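Local coordinates for glucose import ATP-binding protein GlcV (Sulfolobus solfataricus, PDB 1OXX) that drives glucose uptake as the ATP-hydrolysing, energy-coupling subunit of an ABC transporter, at residues 213-218 with 238-243; 11-14 with 19-22; 149-154 with 160-165; 4-9 with 45-50; 105-110 with 118-123. The protein carries 1 engineered substitution. One frame throughout, in Å; residues are numbered along the deposited sequence. Where two conformers were deposited one is given.

Contact 1: residues 213-218 with 238-243; sequences VLVKGK and ASLIGE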
# COMPACT_ATOMS: atom_id res chain seq x y z
N VAL A 213 1.82 5.16 -7.25
CA VAL A 213 1.51 6.03 -6.15
C VAL A 213 0.64 7.19 -6.61
O VAL A 213 0.99 7.92 -7.54
CB VAL A 213 2.79 6.58 -5.53
CG1 VAL A 213 2.46 7.43 -4.32
CG2 VAL A 213 3.70 5.43 -5.15
N LEU A 214 -0.49 7.34 -5.94
CA LEU A 214 -1.48 8.37 -6.27
C LEU A 214 -1.40 9.54 -5.29
O LEU A 214 -1.56 9.35 -4.08
CB LEU A 214 -2.89 7.78 -6.18
CG LEU A 214 -3.55 7.32 -7.48
CD1 LEU A 214 -2.54 7.12 -8.59
CD2 LEU A 214 -4.40 6.06 -7.28
N VAL A 215 -1.18 10.75 -5.81
CA VAL A 215 -1.16 11.96 -4.99
C VAL A 215 -2.06 12.99 -5.67
O VAL A 215 -1.87 13.30 -6.84
CB VAL A 215 0.25 12.53 -4.83
CG1 VAL A 215 0.22 13.83 -4.01
CG2 VAL A 215 1.19 11.52 -4.18
N LYS A 216 -3.03 13.50 -4.93
CA LYS A 216 -3.98 14.48 -5.45
C LYS A 216 -4.64 14.02 -6.74
O LYS A 216 -4.87 14.81 -7.65
CB LYS A 216 -3.28 15.83 -5.65
N GLY A 217 -4.92 12.72 -6.84
CA GLY A 217 -5.61 12.15 -7.99
C GLY A 217 -4.70 11.82 -9.17
O GLY A 217 -5.15 11.32 -10.21
N LYS A 218 -3.41 12.08 -9.00
CA LYS A 218 -2.45 11.88 -10.06
C LYS A 218 -1.47 10.76 -9.73
O LYS A 218 -1.03 10.61 -8.60
CB LYS A 218 -1.67 13.17 -10.32
CG LYS A 218 -2.50 14.34 -10.84
CD LYS A 218 -1.58 15.51 -11.20
CE LYS A 218 -2.37 16.70 -11.71
NZ LYS A 218 -1.47 17.86 -11.97
N ALA A 238 8.30 9.35 -0.90
CA ALA A 238 9.22 8.71 0.04
C ALA A 238 8.53 8.31 1.32
O ALA A 238 8.78 7.23 1.85
CB ALA A 238 10.37 9.64 0.36
N SER A 239 7.68 9.19 1.84
CA SER A 239 6.98 8.94 3.10
C SER A 239 5.78 8.00 2.95
O SER A 239 5.42 7.30 3.88
CB SER A 239 6.53 10.26 3.72
OG SER A 239 5.45 10.83 3.02
N LEU A 240 5.18 7.97 1.77
CA LEU A 240 4.06 7.06 1.56
C LEU A 240 4.51 5.60 1.56
O LEU A 240 3.76 4.70 2.01
CB LEU A 240 3.33 7.40 0.26
CG LEU A 240 2.41 8.60 0.37
CD1 LEU A 240 2.04 9.16 -1.01
CD2 LEU A 240 1.16 8.21 1.18
N ILE A 241 5.72 5.35 1.06
CA ILE A 241 6.21 3.99 0.93
C ILE A 241 6.92 3.48 2.19
O ILE A 241 7.19 2.29 2.29
CB ILE A 241 7.11 3.87 -0.33
CG1 ILE A 241 7.43 2.40 -0.67
CG2 ILE A 241 8.36 4.66 -0.16
CD1 ILE A 241 6.31 1.66 -1.36
N GLY A 242 7.21 4.37 3.14
CA GLY A 242 7.86 3.97 4.38
C GLY A 242 8.24 5.15 5.25
O GLY A 242 8.22 6.30 4.80
N GLU A 243 8.62 4.87 6.49
CA GLU A 243 9.05 5.91 7.41
C GLU A 243 10.26 6.64 6.89
O GLU A 243 11.19 6.05 6.34
CB GLU A 243 9.39 5.33 8.79
CG GLU A 243 8.20 4.73 9.50
CD GLU A 243 8.42 4.57 10.99
OE1 GLU A 243 9.55 4.22 11.38
OE2 GLU A 243 7.46 4.81 11.76

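Contact 2: residues 11-14 with 19-22; sequences KVFK and VALD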
# COMPACT_ATOMS: atom_id res chain seq x y z
N LYS A 11 -11.96 11.08 -12.96
CA LYS A 11 -13.21 10.94 -12.24
C LYS A 11 -13.41 12.21 -11.42
O LYS A 11 -12.53 12.60 -10.65
CB LYS A 11 -13.20 9.72 -11.31
CG LYS A 11 -14.50 9.52 -10.56
CD LYS A 11 -15.65 9.28 -11.51
CE LYS A 11 -16.94 9.08 -10.76
NZ LYS A 11 -18.05 8.83 -11.71
N VAL A 12 -14.54 12.86 -11.63
CA VAL A 12 -14.89 14.06 -10.89
C VAL A 12 -16.16 13.83 -10.10
O VAL A 12 -16.98 12.96 -10.43
CB VAL A 12 -15.08 15.28 -11.81
CG1 VAL A 12 -13.87 15.47 -12.70
CG2 VAL A 12 -16.35 15.16 -12.63
N PHE A 13 -16.29 14.59 -9.02
CA PHE A 13 -17.49 14.62 -8.21
C PHE A 13 -17.89 16.09 -8.04
O PHE A 13 -17.15 16.99 -8.46
CB PHE A 13 -17.24 13.98 -6.84
CG PHE A 13 -16.97 12.50 -6.91
CD1 PHE A 13 -15.69 12.01 -6.69
CD2 PHE A 13 -17.98 11.61 -7.19
CE1 PHE A 13 -15.43 10.65 -6.74
CE2 PHE A 13 -17.72 10.25 -7.25
CZ PHE A 13 -16.45 9.77 -7.03
N LYS A 14 -19.04 16.33 -7.42
CA LYS A 14 -19.52 17.68 -7.15
C LYS A 14 -19.53 18.52 -8.44
O LYS A 14 -19.14 19.68 -8.46
CB LYS A 14 -18.69 18.33 -6.05
CG LYS A 14 -18.84 17.63 -4.69
CD LYS A 14 -17.74 18.05 -3.73
CE LYS A 14 -17.99 17.52 -2.33
NZ LYS A 14 -19.17 18.17 -1.72
N VAL A 19 -11.80 16.70 -8.28
CA VAL A 19 -11.19 15.81 -9.26
C VAL A 19 -10.48 14.70 -8.51
O VAL A 19 -9.38 14.89 -7.99
CB VAL A 19 -10.23 16.56 -10.18
CG1 VAL A 19 -9.60 15.60 -11.18
CG2 VAL A 19 -10.96 17.69 -10.91
N ALA A 20 -11.15 13.56 -8.42
CA ALA A 20 -10.64 12.44 -7.63
C ALA A 20 -9.52 11.70 -8.34
O ALA A 20 -8.59 11.18 -7.70
CB ALA A 20 -11.78 11.49 -7.30
N LEU A 21 -9.64 11.59 -9.66
CA LEU A 21 -8.61 10.99 -10.49
C LEU A 21 -8.41 11.88 -11.71
O LEU A 21 -9.39 12.29 -12.35
CB LEU A 21 -9.00 9.58 -10.95
CG LEU A 21 -9.23 8.54 -9.87
CD1 LEU A 21 -9.85 7.31 -10.51
CD2 LEU A 21 -7.93 8.20 -9.16
N ASP A 22 -7.15 12.12 -12.03
CA ASP A 22 -6.77 13.03 -13.10
C ASP A 22 -5.86 12.36 -14.13
O ASP A 22 -4.66 12.18 -13.89
CB ASP A 22 -6.08 14.26 -12.51
CG ASP A 22 -5.85 15.33 -13.53
OD1 ASP A 22 -5.51 16.47 -13.12
OD2 ASP A 22 -5.97 15.15 -14.75

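Contact 3: residues 149-154 with 160-165; sequences VALARA and SLLLLD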
# COMPACT_ATOMS: atom_id res chain seq x y z
N VAL A 149 -13.65 -16.73 4.66
CA VAL A 149 -14.96 -16.82 4.04
C VAL A 149 -15.13 -15.71 3.00
O VAL A 149 -15.66 -15.94 1.93
CB VAL A 149 -16.07 -16.74 5.09
CG1 VAL A 149 -17.43 -16.65 4.44
CG2 VAL A 149 -15.97 -17.94 5.98
N ALA A 150 -14.66 -14.51 3.32
CA ALA A 150 -14.74 -13.39 2.39
C ALA A 150 -13.91 -13.68 1.12
O ALA A 150 -14.34 -13.36 0.00
CB ALA A 150 -14.26 -12.10 3.05
N LEU A 151 -12.73 -14.28 1.30
CA LEU A 151 -11.93 -14.64 0.15
C LEU A 151 -12.61 -15.76 -0.66
O LEU A 151 -12.63 -15.71 -1.87
CB LEU A 151 -10.55 -15.08 0.61
CG LEU A 151 -9.48 -15.31 -0.44
CD1 LEU A 151 -9.30 -14.10 -1.33
CD2 LEU A 151 -8.19 -15.68 0.27
N ALA A 152 -13.22 -16.74 -0.01
CA ALA A 152 -13.92 -17.80 -0.71
C ALA A 152 -15.06 -17.22 -1.53
O ALA A 152 -15.30 -17.65 -2.67
CB ALA A 152 -14.46 -18.80 0.31
N ARG A 153 -15.81 -16.30 -0.94
CA ARG A 153 -16.89 -15.63 -1.67
C ARG A 153 -16.35 -14.96 -2.95
O ARG A 153 -16.97 -15.03 -4.01
CB ARG A 153 -17.57 -14.60 -0.77
CG ARG A 153 -18.70 -13.89 -1.43
CD ARG A 153 -19.39 -12.89 -0.54
NE ARG A 153 -18.49 -11.89 -0.03
CZ ARG A 153 -18.82 -10.98 0.86
NH1 ARG A 153 -20.05 -10.97 1.37
NH2 ARG A 153 -17.92 -10.10 1.29
N ALA A 154 -15.21 -14.30 -2.83
CA ALA A 154 -14.58 -13.63 -3.98
C ALA A 154 -14.10 -14.59 -5.06
O ALA A 154 -14.02 -14.19 -6.22
CB ALA A 154 -13.43 -12.81 -3.52
N SER A 160 -10.80 -13.88 -13.03
CA SER A 160 -9.54 -13.61 -13.71
C SER A 160 -8.77 -12.49 -13.01
O SER A 160 -7.58 -12.37 -13.21
CB SER A 160 -9.81 -13.17 -15.15
OG SER A 160 -10.33 -14.24 -15.93
N LEU A 161 -9.47 -11.72 -12.19
CA LEU A 161 -8.93 -10.55 -11.51
C LEU A 161 -9.41 -10.55 -10.07
O LEU A 161 -10.60 -10.69 -9.81
CB LEU A 161 -9.42 -9.29 -12.22
CG LEU A 161 -9.10 -7.94 -11.59
CD1 LEU A 161 -7.58 -7.73 -11.48
CD2 LEU A 161 -9.78 -6.82 -12.39
N LEU A 162 -8.48 -10.40 -9.15
CA LEU A 162 -8.80 -10.31 -7.74
C LEU A 162 -8.49 -8.88 -7.30
O LEU A 162 -7.37 -8.42 -7.46
CB LEU A 162 -7.97 -11.29 -6.93
CG LEU A 162 -8.25 -11.34 -5.42
CD1 LEU A 162 -9.70 -11.70 -5.14
CD2 LEU A 162 -7.29 -12.33 -4.75
N LEU A 163 -9.49 -8.21 -6.74
CA LEU A 163 -9.39 -6.81 -6.32
C LEU A 163 -9.47 -6.75 -4.80
O LEU A 163 -10.43 -7.24 -4.21
CB LEU A 163 -10.54 -6.00 -6.89
CG LEU A 163 -10.70 -5.98 -8.40
CD1 LEU A 163 -11.90 -5.14 -8.87
CD2 LEU A 163 -9.43 -5.43 -9.03
N LEU A 164 -8.48 -6.12 -4.18
CA LEU A 164 -8.38 -6.02 -2.73
C LEU A 164 -8.29 -4.55 -2.34
O LEU A 164 -7.42 -3.83 -2.81
CB LEU A 164 -7.14 -6.74 -2.23
CG LEU A 164 -6.96 -8.21 -2.63
CD1 LEU A 164 -5.58 -8.70 -2.21
CD2 LEU A 164 -8.06 -9.09 -2.06
N ASP A 165 -9.21 -4.12 -1.49
CA ASP A 165 -9.23 -2.75 -0.99
C ASP A 165 -9.16 -2.84 0.53
O ASP A 165 -10.13 -3.25 1.18
CB ASP A 165 -10.50 -2.04 -1.43
CG ASP A 165 -10.52 -0.57 -1.06
OD1 ASP A 165 -9.76 -0.15 -0.16
OD2 ASP A 165 -11.28 0.24 -1.64

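Contact 4: residues 4-9 with 45-50; sequences IIVKNV and TTFMRI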
# COMPACT_ATOMS: atom_id res chain seq x y z
N ILE A 4 -5.26 -5.26 -18.00
CA ILE A 4 -6.09 -4.10 -17.74
C ILE A 4 -5.44 -2.86 -18.31
O ILE A 4 -4.30 -2.51 -17.92
CB ILE A 4 -6.33 -3.91 -16.25
CG1 ILE A 4 -6.83 -5.21 -15.59
CG2 ILE A 4 -7.32 -2.77 -16.01
CD1 ILE A 4 -8.13 -5.73 -16.13
N ILE A 5 -6.13 -2.18 -19.22
CA ILE A 5 -5.65 -0.94 -19.79
C ILE A 5 -6.50 0.18 -19.24
O ILE A 5 -7.70 0.22 -19.49
CB ILE A 5 -5.71 -0.89 -21.34
CG1 ILE A 5 -4.74 -1.89 -21.95
CG2 ILE A 5 -5.39 0.52 -21.83
CD1 ILE A 5 -4.73 -1.84 -23.47
N VAL A 6 -5.87 1.07 -18.48
CA VAL A 6 -6.47 2.26 -17.92
C VAL A 6 -5.98 3.41 -18.80
O VAL A 6 -4.80 3.71 -18.77
CB VAL A 6 -6.02 2.46 -16.47
CG1 VAL A 6 -6.66 3.70 -15.85
CG2 VAL A 6 -6.36 1.23 -15.64
N LYS A 7 -6.87 3.99 -19.60
CA LYS A 7 -6.50 5.02 -20.58
C LYS A 7 -7.10 6.39 -20.29
O LYS A 7 -8.32 6.58 -20.37
CB LYS A 7 -6.93 4.56 -21.98
CG LYS A 7 -6.39 5.43 -23.09
CD LYS A 7 -4.91 5.20 -23.28
CE LYS A 7 -4.30 6.22 -24.25
NZ LYS A 7 -2.88 5.90 -24.58
N ASN A 8 -6.24 7.33 -19.91
CA ASN A 8 -6.65 8.69 -19.56
C ASN A 8 -7.87 8.75 -18.66
O ASN A 8 -8.79 9.53 -18.89
CB ASN A 8 -6.94 9.49 -20.84
CG ASN A 8 -5.75 9.58 -21.74
OD1 ASN A 8 -5.85 9.33 -22.94
ND2 ASN A 8 -4.61 9.95 -21.18
N VAL A 9 -7.87 7.94 -17.61
CA VAL A 9 -9.04 7.89 -16.75
C VAL A 9 -9.09 9.02 -15.74
O VAL A 9 -8.17 9.20 -14.94
CB VAL A 9 -9.11 6.58 -16.04
CG1 VAL A 9 -10.07 6.65 -14.86
CG2 VAL A 9 -9.52 5.48 -17.06
N THR A 45 -10.05 4.20 -3.47
CA THR A 45 -11.26 3.40 -3.55
C THR A 45 -12.03 3.76 -4.80
O THR A 45 -12.64 2.89 -5.43
CB THR A 45 -12.11 3.60 -2.28
OG1 THR A 45 -11.48 2.89 -1.20
CG2 THR A 45 -13.49 2.98 -2.42
N THR A 46 -12.01 5.04 -5.18
CA THR A 46 -12.66 5.44 -6.43
C THR A 46 -12.02 4.68 -7.59
O THR A 46 -12.72 4.13 -8.44
CB THR A 46 -12.54 6.94 -6.63
OG1 THR A 46 -13.33 7.60 -5.63
CG2 THR A 46 -13.15 7.38 -7.98
N PHE A 47 -10.70 4.65 -7.64
CA PHE A 47 -10.01 3.89 -8.67
C PHE A 47 -10.45 2.43 -8.64
O PHE A 47 -10.78 1.85 -9.66
CB PHE A 47 -8.49 3.97 -8.47
CG PHE A 47 -7.69 3.23 -9.51
CD1 PHE A 47 -7.51 3.77 -10.77
CD2 PHE A 47 -7.12 2.01 -9.23
CE1 PHE A 47 -6.77 3.08 -11.73
CE2 PHE A 47 -6.38 1.33 -10.18
CZ PHE A 47 -6.21 1.87 -11.44
N MET A 48 -10.48 1.85 -7.45
CA MET A 48 -10.84 0.46 -7.36
C MET A 48 -12.26 0.20 -7.82
O MET A 48 -12.56 -0.83 -8.46
CB MET A 48 -10.66 -0.02 -5.92
CG MET A 48 -10.94 -1.51 -5.78
SD MET A 48 -9.75 -2.50 -4.87
CE MET A 48 -8.60 -2.84 -6.16
N ARG A 49 -13.17 1.11 -7.47
CA ARG A 49 -14.56 0.97 -7.86
C ARG A 49 -14.70 1.05 -9.38
O ARG A 49 -15.56 0.39 -9.96
CB ARG A 49 -15.41 2.04 -7.17
CG ARG A 49 -15.68 1.73 -5.72
CD ARG A 49 -16.40 2.83 -4.96
NE ARG A 49 -17.80 3.00 -5.35
CZ ARG A 49 -18.78 2.23 -4.92
NH1 ARG A 49 -18.53 1.24 -4.08
NH2 ARG A 49 -20.03 2.46 -5.31
N ILE A 50 -13.86 1.86 -10.02
CA ILE A 50 -13.88 1.94 -11.48
C ILE A 50 -13.38 0.63 -12.08
O ILE A 50 -13.95 0.13 -13.06
CB ILE A 50 -13.09 3.17 -11.96
CG1 ILE A 50 -13.92 4.42 -11.69
CG2 ILE A 50 -12.77 3.06 -13.43
CD1 ILE A 50 -13.20 5.72 -11.96

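Contact 5: residues 105-110 with 118-123; sequences FPLTNM and RKRVEE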
# COMPACT_ATOMS: atom_id res chain seq x y z
N PHE A 105 -23.74 -17.38 -2.29
CA PHE A 105 -24.53 -16.26 -2.78
C PHE A 105 -24.22 -15.83 -4.22
O PHE A 105 -25.14 -15.64 -5.01
CB PHE A 105 -24.41 -15.07 -1.82
CG PHE A 105 -25.41 -13.98 -2.10
CD1 PHE A 105 -26.74 -14.15 -1.76
CD2 PHE A 105 -25.02 -12.81 -2.70
CE1 PHE A 105 -27.66 -13.15 -2.02
CE2 PHE A 105 -25.93 -11.81 -2.96
CZ PHE A 105 -27.26 -11.98 -2.62
N PRO A 106 -22.95 -15.66 -4.58
CA PRO A 106 -22.64 -15.22 -5.94
C PRO A 106 -23.06 -16.21 -7.02
O PRO A 106 -23.11 -15.83 -8.19
CB PRO A 106 -21.11 -15.07 -5.92
CG PRO A 106 -20.77 -14.87 -4.46
CD PRO A 106 -21.74 -15.78 -3.75
N LEU A 107 -23.35 -17.44 -6.64
CA LEU A 107 -23.71 -18.48 -7.61
C LEU A 107 -25.21 -18.58 -7.88
O LEU A 107 -25.63 -19.37 -8.71
CB LEU A 107 -23.23 -19.84 -7.12
CG LEU A 107 -21.73 -20.00 -6.83
CD1 LEU A 107 -21.40 -21.42 -6.42
CD2 LEU A 107 -20.95 -19.61 -8.05
N THR A 108 -25.98 -17.76 -7.19
CA THR A 108 -27.45 -17.82 -7.25
C THR A 108 -28.02 -17.86 -8.65
O THR A 108 -28.91 -18.66 -8.94
CB THR A 108 -28.03 -16.62 -6.50
OG1 THR A 108 -27.62 -16.66 -5.13
CG2 THR A 108 -29.55 -16.71 -6.44
N ASN A 109 -27.50 -17.00 -9.52
CA ASN A 109 -28.02 -16.92 -10.88
C ASN A 109 -26.99 -17.31 -11.95
O ASN A 109 -26.97 -16.74 -13.05
CB ASN A 109 -28.56 -15.52 -11.14
CG ASN A 109 -29.66 -15.13 -10.16
OD1 ASN A 109 -30.70 -15.80 -10.06
ND2 ASN A 109 -29.44 -14.04 -9.44
N MET A 110 -26.17 -18.30 -11.63
CA MET A 110 -25.14 -18.78 -12.54
C MET A 110 -25.52 -20.09 -13.23
O MET A 110 -24.67 -20.82 -13.72
CB MET A 110 -23.82 -18.92 -11.79
CG MET A 110 -23.32 -17.58 -11.25
SD MET A 110 -23.12 -16.32 -12.55
CE MET A 110 -21.90 -17.11 -13.45
N ARG A 118 -23.23 -26.77 -4.32
CA ARG A 118 -22.68 -27.36 -3.09
C ARG A 118 -21.26 -27.82 -3.31
O ARG A 118 -20.37 -27.54 -2.51
CB ARG A 118 -23.55 -28.53 -2.62
CG ARG A 118 -23.03 -29.12 -1.32
CD ARG A 118 -23.67 -30.43 -0.93
NE ARG A 118 -23.46 -31.44 -1.97
CZ ARG A 118 -22.30 -32.03 -2.22
NH1 ARG A 118 -21.23 -31.73 -1.50
NH2 ARG A 118 -22.22 -32.93 -3.18
N LYS A 119 -21.05 -28.49 -4.44
CA LYS A 119 -19.73 -29.01 -4.74
C LYS A 119 -18.71 -27.88 -4.88
O LYS A 119 -17.58 -27.96 -4.37
CB LYS A 119 -19.79 -29.91 -5.98
CG LYS A 119 -20.51 -31.22 -5.70
CD LYS A 119 -20.60 -32.12 -6.92
CE LYS A 119 -21.46 -33.35 -6.65
NZ LYS A 119 -21.54 -34.22 -7.86
N ARG A 120 -19.11 -26.79 -5.52
CA ARG A 120 -18.19 -25.68 -5.72
C ARG A 120 -17.86 -24.98 -4.41
O ARG A 120 -16.69 -24.68 -4.12
CB ARG A 120 -18.76 -24.68 -6.72
CG ARG A 120 -17.87 -23.48 -6.96
CD ARG A 120 -16.49 -23.84 -7.47
NE ARG A 120 -15.67 -22.65 -7.65
CZ ARG A 120 -14.34 -22.63 -7.73
NH1 ARG A 120 -13.65 -23.76 -7.66
NH2 ARG A 120 -13.71 -21.47 -7.89
N VAL A 121 -18.88 -24.70 -3.62
CA VAL A 121 -18.66 -24.06 -2.34
C VAL A 121 -17.77 -24.93 -1.45
O VAL A 121 -16.84 -24.44 -0.83
CB VAL A 121 -19.99 -23.78 -1.63
CG1 VAL A 121 -19.76 -23.32 -0.18
CG2 VAL A 121 -20.79 -22.75 -2.44
N GLU A 122 -18.06 -26.23 -1.39
CA GLU A 122 -17.25 -27.12 -0.56
C GLU A 122 -15.81 -27.20 -1.03
O GLU A 122 -14.90 -27.28 -0.20
CB GLU A 122 -17.88 -28.50 -0.45
CG GLU A 122 -19.09 -28.49 0.45
CD GLU A 122 -19.56 -29.88 0.84
OE1 GLU A 122 -20.78 -30.09 0.87
OE2 GLU A 122 -18.69 -30.75 1.13
N GLU A 123 -15.61 -27.19 -2.35
CA GLU A 123 -14.27 -27.29 -2.92
C GLU A 123 -13.44 -26.07 -2.51
O GLU A 123 -12.29 -26.19 -2.04
CB GLU A 123 -14.39 -27.41 -4.44
CG GLU A 123 -13.13 -27.23 -5.25
CD GLU A 123 -13.41 -27.32 -6.75
OE1 GLU A 123 -14.31 -26.60 -7.24
OE2 GLU A 123 -12.73 -28.12 -7.43

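Contact 1: residues 213-218 with 238-243
L240 reaches out from the end of helix 235-241 and sets one methyl, CD1, against two valines of strand 210-215. The contact works as a small example of how a single leucine branch can join a helix to a strand one in from the edge of the mixed sheet. L240 CD1 lies 3.8 Å from V213 CG1 and 4.0 Å from V215 CG2. V213 CG1 and V215 CG2 are 4.3 Å apart, so the three carbons form a nearly equilateral triangle, with the leucine methyl seated opposite the gap between its partners. The leucine side chain runs obliquely across both valines. V213 and V215 are two residues apart on an extended strand and therefore present their side chains to the same side, yet they use different branches. V213 offers CG1, which is anti to its own backbone N (chi1 -177°), whereas V215 offers CG2, the branch beside the backbone N. L240 CD2 is the farther methyl, 5.7 Å from V213 CG1. No hydrogen bond crosses the contact, and the backbones stay well separated: V213 CA and L240 CA are 8.2 Å apart. Just beyond the valines the strand reverses in a type I' turn from V215 to K218, while beyond L240 the helix ends and G242 leaves helical geometry. L240 also touches P39, next to the presumed ATP-binding loop. V213 is packed against L228 of helix 225-230, V215 against V220 of the partner strand 218-223, and I241 reaches back to L37 on strand 33-37.

Contact 2: residues 11-14 with 19-22
The F13 ring meets A20 at its edge: A20 CB lies near the ring plane, 3.8 Å from F13 CE1, while D55 and T46 also touch this side chain. The pair sits where a classic beta bulge interrupts the hairpin of strands 4-13 and 18-28, in the antiparallel subdomain of the ABC-ATPase. F13 CG stands anti to the carbonyl carbon (chi1 -67°), which brings the end of the ring close to A20 on the neighbouring strand. Its position at the end of the first strand is consistent with the aromatic A-loop residue of this family. In the bulge A20 and L21 both face K11, and the register slips by one residue between the K11-L21 pair and V12-V19. V12 CG1 and V19 CG2 meet at 4.1 Å on the other side of the sheet from K11 and L21, whose side chains turn toward helix 41-52. The polar end of K11 goes on to a salt bridge with D55. K11 O is gripped twice, by A20 N at 2.8 Å, nearly in line with the carbonyl, and by L21 N at 3.2 Å, in the carbonyl plane on a lone pair. The return bond, from K11 N to L21 O, is 2.9 Å long.

Contact 3: residues 149-154 with 160-165
L162, near the start of strand 161-165, divides its two methyls between two residues of helix 143-155. L162 CD1 approaches A154 CB at 4.2 Å, and L162 CD2 approaches L151 CD1 at 4.3 Å. This compact part is a fork of one leucine against a leucine and an alanine one helical turn apart, all three buried, and it illustrates how one branched side chain can engage two positions on a helix face. L162 CG is anti to the backbone N (chi1 -178°), which carries the branch point out toward the helix. The alanine is short enough to let the backbones come closest here, with A154 CA and L162 CA 7.7 Å apart. Away from the fork the packing is looser. The end of L164 comes nearer to the helix without touching it, and A150 and S160, both partly exposed, take no part. R153 faces another way, holding W91 through a cation-pi contact and two backbone carbonyls through its guanidinium group. The strand bears the Walker B sequence of the family, ending at D165, and the helix begins within the LSGAQ signature sequence, with the segment 149-154 lying just after it. Strand 161-165 runs between strands 84-88 and 193-198, with L151 also touching V87, while helix 99-104 packs on the helix through V149 and A152.

Contact 4: residues 4-9 with 45-50
V6 meets the rim of the F47 ring, the one contact between these segments that involves a ring. V6 CG1 lies near the ring plane, 4.2 Å from F47 CE1, so the methyl touches an edge rather than a face. F47 CG is anti to its backbone N (chi1 -179°), and the ring therefore extends from helix 41-52 toward the strand although its CB does not point straight there. The matching methyl is the branch of V6 that is likewise anti to the backbone N. The second interaction is purely aliphatic: V9 CG1 faces the end of I50, 4.4 Å from I50 CD1, one turn further along the helix. The backbones remain apart, V9 CA being 9.1 Å from F47 CA. The helix is bonded within itself, as from I50 N to T46 O, while the strand pairs with its sheet neighbours 18-28 and 61-64, with a G1 bulge where N8 and V9 both face V24. T45 and T46, inferred to bind ATP, bond through their hydroxyls to D165 and A42. As a worked case of apolar docking, the Walker A helix meets the antiparallel sheet without any hydrogen bond or charge pair between the segments. The direct contact is thus apolar, with no polar pair to fix its geometry, and the residues inferred to bind ATP lie outside this apolar patch.

Contact 5: residues 105-110 with 118-123
L107 pushes one methyl, CD1, against two successive residues of helix 114-127, R120 and V121. Taken along the helix, R118 comes first. It does not touch the loop but looks forward one turn, its NH1 bonded to E122 OE1 at 2.9 Å in a salt bridge, with E115 as a second acid partner. R120 supplies the first surface for the leucine: its CG lies 4.1 Å from L107 CD1, and the two side chains cross at about a right angle. The arginine chain then bends at chi2 (58°), carrying the guanidinium group off from the leucine and along the helix to E123, where R120 NH1 reaches E123 OE1 at 2.9 Å in a second salt bridge. That acid oxygen sits in the guanidinium plane, whereas the arginine nitrogen stands above the carboxylate plane. NE goes to V156 O. Replacing R120 by an alanine would probably leave E123 without this salt-bridge partner, V156 O without the NE donor, and L107 CD1 without a methylene to rest on. V121 follows, its CG2 at 4.2 Å from L107 CD1 and its side chain also against helix 99-104. E122 joins R118 to H131. The contact illustrates how a short 3-10 segment and type I turn fold back on the next helix in the helical subdomain characteristic of ABC-ATPases.

From the N terminus, contact 4 opens first and returns at the Walker A helix; the hairpin of contact 2 forms and closes wholly within its span. The two share strand 4-13 and touch, as L21 meets F47 and I50. Contacts 5, 3 and 1 then follow in series, and no two contacts cross. Contact 5 closes the short turn between its 3-10 segment and helix 114-127, and R153 packs on P106 to join it to contact 3, which ties helix 143-155 to the central sheet. D165 and T45 link that sheet to contact 4. Contact 1 closes last, near the C-terminal domain, and G217 with D22 leads back to contact 2.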